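PDB 6XCQ: EreC from Klebsiella pneumoniae, which probably inactivates macrolide antibiotics such as erythromycin by hydrolysing the ester bond of the lactone ring, thereby conferring resistance. Local coordinates for residues A[179-184]-A[223-228]. The protein carries 1 engineered substitution. Sequence-based numbering, arbitrary orientation. Where two conformers were deposited one is given.
Sequences HLIKPH and TRLKLR
The packing of a helix start against the flank of a neighbouring helix is illustrated in the helical region of this erythromycin esterase, where Ile-181, at the N-cap position of helix 182-191, meets Leu-225 and two arginines of helix 212-231. A 3-10 turn, closed by Lys-182 N to His-179 O, joins helix 164-177 to this start, and Ile-174 of that helix also touches Ile-181. With CG1 anti to its backbone N (chi1 -155°), Ile-181 sends its longer branch across the interface: CG1 lies 3.6 Å from Leu-225 CD2, and CD1 reaches the aliphatic part of Arg-228, 3.7 Å from CD. Ile-181 CD1 also sits over the centre of one face of the Arg-224 guanidinium, 3.7 Å from CZ, so one face of the flat cationic group rests on a single methyl. In the conformer described, Arg-224 is bent at chi2 (-97°), which also lays its CD over one face of the His-184 ring, offset toward the rim, in a CH-pi contact, 4.2 Å from the centroid. Ring and guanidinium planes stand 75° apart. Arg-228, by contrast, runs extended past Ile-181; its NE forms a salt bridge with Asp-178, which ties helix 212-231 to the residue just before the 3-10 turn, while NH2 passes 3.7 Å from Leu-180 CD1 at the more exposed margin. His-184 is held from the other helix by a hydrogen bond from NE2 to Gly-221 O, and at the ring's edge, in its plane, Leu-225 CD1 comes within 3.4 Å of His-184 CD2.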
ATOM      1  N   HIS A 179     -19.225  23.104 -14.941  1.00 19.94           N
ATOM      2  CA  HIS A 179     -18.285  24.098 -15.452  1.00 23.42           C
ATOM      3  C   HIS A 179     -18.244  25.364 -14.604  1.00 20.29           C
ATOM      4  O   HIS A 179     -17.230  26.072 -14.628  1.00 26.64           O
ATOM      5  CB  HIS A 179     -18.624  24.453 -16.906  1.00 34.00           C
ATOM      6  CG  HIS A 179     -17.527  25.186 -17.613  1.00 40.32           C
ATOM      7  ND1 HIS A 179     -17.313  26.539 -17.453  1.00 45.36           N
ATOM      8  CD2 HIS A 179     -16.570  24.753 -18.470  1.00 51.07           C
ATOM      9  CE1 HIS A 179     -16.276  26.909 -18.184  1.00 43.33           C
ATOM     10  NE2 HIS A 179     -15.810  25.845 -18.814  1.00 36.32           N
ATOM     11  N   LEU A 180     -19.297  25.637 -13.826  1.00 19.82           N
ATOM     12  CA  LEU A 180     -19.326  26.813 -12.956  1.00 16.96           C
ATOM     13  C   LEU A 180     -18.149  26.856 -11.992  1.00 29.24           C
ATOM     14  O   LEU A 180     -17.739  27.941 -11.569  1.00 26.32           O
ATOM     15  CB  LEU A 180     -20.626  26.841 -12.152  1.00 20.85           C
ATOM     16  CG  LEU A 180     -21.906  27.168 -12.924  1.00 28.93           C
ATOM     17  CD1 LEU A 180     -23.139  26.879 -12.067  1.00 22.54           C
ATOM     18  CD2 LEU A 180     -21.870  28.607 -13.394  1.00 24.29           C
ATOM     19  N   ILE A 181     -17.607  25.704 -11.606  1.00 27.27           N
ATOM     20  CA  ILE A 181     -16.534  25.671 -10.618  1.00 27.49           C
ATOM     21  C   ILE A 181     -15.182  25.367 -11.262  1.00 30.87           C
ATOM     22  O   ILE A 181     -14.185  25.169 -10.556  1.00 32.82           O
ATOM     23  CB  ILE A 181     -16.867  24.689  -9.471  1.00 29.68           C
ATOM     24  CG1 ILE A 181     -16.121  25.069  -8.189  1.00 35.44           C
ATOM     25  CG2 ILE A 181     -16.586  23.229  -9.860  1.00 23.15           C
ATOM     26  CD1 ILE A 181     -16.807  26.129  -7.374  1.00 29.61           C
ATOM     27  N   LYS A 182     -15.116  25.358 -12.593  1.00 25.96           N
ATOM     28  CA  LYS A 182     -13.844  25.122 -13.273  1.00 23.26           C
ATOM     29  C   LYS A 182     -12.785  26.196 -13.026  1.00 32.14           C
ATOM     30  O   LYS A 182     -11.598  25.832 -12.942  1.00 37.23           O
ATOM     31  CB  LYS A 182     -14.090  24.953 -14.775  1.00 31.74           C
ATOM     32  CG  LYS A 182     -12.825  24.891 -15.618  1.00 47.16           C
ATOM     33  CD  LYS A 182     -12.709  23.576 -16.367  1.00 45.91           C
ATOM     34  CE  LYS A 182     -11.778  23.700 -17.561  1.00 51.05           C
ATOM     35  NZ  LYS A 182     -10.431  24.213 -17.187  1.00 36.75           N
ATOM     36  N   PRO A 183     -13.100  27.495 -12.936  1.00 35.96           N
ATOM     37  CA  PRO A 183     -12.031  28.453 -12.594  1.00 35.79           C
ATOM     38  C   PRO A 183     -11.393  28.156 -11.246  1.00 30.93           C
ATOM     39  O   PRO A 183     -10.175  28.287 -11.082  1.00 32.00           O
ATOM     40  CB  PRO A 183     -12.757  29.805 -12.585  1.00 31.47           C
ATOM     41  CG  PRO A 183     -13.976  29.602 -13.404  1.00 30.25           C
ATOM     42  CD  PRO A 183     -14.378  28.178 -13.216  1.00 37.71           C
ATOM     43  N   HIS A 184     -12.211  27.753 -10.277  1.00 29.74           N
ATOM     44  CA  HIS A 184     -11.723  27.414  -8.946  1.00 25.43           C
ATOM     45  C   HIS A 184     -10.772  26.218  -8.992  1.00 33.92           C
ATOM     46  O   HIS A 184      -9.728  26.230  -8.333  1.00 29.06           O
ATOM     47  CB  HIS A 184     -12.935  27.165  -8.042  1.00 31.74           C
ATOM     48  CG  HIS A 184     -12.601  26.855  -6.616  1.00 47.25           C
ATOM     49  ND1 HIS A 184     -12.501  27.828  -5.645  1.00 44.19           N
ATOM     50  CD2 HIS A 184     -12.391  25.673  -5.986  1.00 40.60           C
ATOM     51  CE1 HIS A 184     -12.220  27.261  -4.482  1.00 43.71           C
ATOM     52  NE2 HIS A 184     -12.151  25.954  -4.663  1.00 30.22           N
ATOM     53  N   THR A 223     -11.649  22.049   0.365  1.00 15.06           N
ATOM     54  CA  THR A 223     -12.845  21.850   1.181  1.00 18.16           C
ATOM     55  C   THR A 223     -14.081  22.468   0.516  1.00 21.44           C
ATOM     56  O   THR A 223     -15.152  21.849   0.478  1.00 15.43           O
ATOM     57  CB  THR A 223     -12.614  22.429   2.582  1.00 16.70           C
ATOM     58  OG1 THR A 223     -11.618  21.638   3.268  1.00 22.32           O
ATOM     59  CG2 THR A 223     -13.873  22.412   3.392  1.00 13.41           C
ATOM     60  N   ARG A 224     -13.950  23.685  -0.018  0.63 20.69           N
ATOM     61  CA  ARG A 224     -15.072  24.304  -0.722  0.63 18.10           C
ATOM     62  C   ARG A 224     -15.563  23.409  -1.851  0.63 16.12           C
ATOM     63  O   ARG A 224     -16.770  23.177  -2.000  0.63 18.70           O
ATOM     64  CB  ARG A 224     -14.667  25.678  -1.264  0.63 18.71           C
ATOM     65  CG  ARG A 224     -15.829  26.509  -1.837  0.63 25.29           C
ATOM     66  CD  ARG A 224     -15.941  26.395  -3.361  0.63 25.20           C
ATOM     67  NE  ARG A 224     -16.627  27.535  -3.959  0.63 17.30           N
ATOM     68  CZ  ARG A 224     -17.939  27.607  -4.162  0.63 24.73           C
ATOM     69  NH1 ARG A 224     -18.738  26.605  -3.799  0.63 16.78           N
ATOM     70  NH2 ARG A 224     -18.456  28.697  -4.720  0.63 21.84           N
ATOM     71  N   LEU A 225     -14.633  22.877  -2.645  1.00 16.33           N
ATOM     72  CA  LEU A 225     -15.008  22.013  -3.760  1.00 17.35           C
ATOM     73  C   LEU A 225     -15.686  20.742  -3.280  1.00 21.98           C
ATOM     74  O   LEU A 225     -16.647  20.278  -3.896  1.00 16.71           O
ATOM     75  CB  LEU A 225     -13.772  21.642  -4.578  1.00 21.46           C
ATOM     76  CG  LEU A 225     -13.556  22.477  -5.829  1.00 40.02           C
ATOM     77  CD1 LEU A 225     -12.135  22.301  -6.313  1.00 37.70           C
ATOM     78  CD2 LEU A 225     -14.563  22.102  -6.908  1.00 37.79           C
ATOM     79  N   LYS A 226     -15.155  20.148  -2.208  1.00 16.89           N
ATOM     80  CA  LYS A 226     -15.690  18.896  -1.685  1.00 16.47           C
ATOM     81  C   LYS A 226     -17.138  19.045  -1.249  1.00 15.31           C
ATOM     82  O   LYS A 226     -17.964  18.152  -1.478  1.00 14.41           O
ATOM     83  CB  LYS A 226     -14.855  18.456  -0.493  1.00  8.27           C
ATOM     84  CG  LYS A 226     -15.250  17.120   0.093  1.00 20.87           C
ATOM     85  CD  LYS A 226     -14.451  16.864   1.358  1.00 28.03           C
ATOM     86  CE  LYS A 226     -15.289  16.180   2.417  1.00 35.47           C
ATOM     87  NZ  LYS A 226     -15.258  14.708   2.253  1.00 23.00           N
ATOM     88  N   LEU A 227     -17.447  20.143  -0.566  1.00 13.40           N
ATOM     89  CA  LEU A 227     -18.801  20.352  -0.061  1.00 14.37           C
ATOM     90  C   LEU A 227     -19.766  20.739  -1.181  1.00 14.68           C
ATOM     91  O   LEU A 227     -20.945  20.366  -1.143  1.00 14.02           O
ATOM     92  CB  LEU A 227     -18.780  21.423   1.033  1.00 17.90           C
ATOM     93  CG  LEU A 227     -18.534  21.004   2.494  1.00 23.38           C
ATOM     94  CD1 LEU A 227     -17.478  19.945   2.622  1.00 14.97           C
ATOM     95  CD2 LEU A 227     -18.167  22.215   3.341  1.00 23.07           C
ATOM     96  N   ARG A 228     -19.295  21.472  -2.184  1.00 17.62           N
ATOM     97  CA  ARG A 228     -20.167  21.783  -3.311  1.00 21.03           C
ATOM     98  C   ARG A 228     -20.545  20.512  -4.065  1.00 16.12           C
ATOM     99  O   ARG A 228     -21.722  20.289  -4.374  1.00 14.37           O
ATOM    100  CB  ARG A 228     -19.507  22.793  -4.250  1.00 18.16           C
ATOM    101  CG  ARG A 228     -20.379  23.069  -5.486  1.00 16.77           C
ATOM    102  CD  ARG A 228     -19.744  24.053  -6.468  1.00 23.07           C
ATOM    103  NE  ARG A 228     -20.479  24.122  -7.734  1.00 18.91           N
ATOM    104  CZ  ARG A 228     -21.557  24.882  -7.949  1.00 27.48           C
ATOM    105  NH1 ARG A 228     -22.065  25.633  -6.975  1.00 19.64           N
ATOM    106  NH2 ARG A 228     -22.151  24.868  -9.138  1.00 18.24           N
TER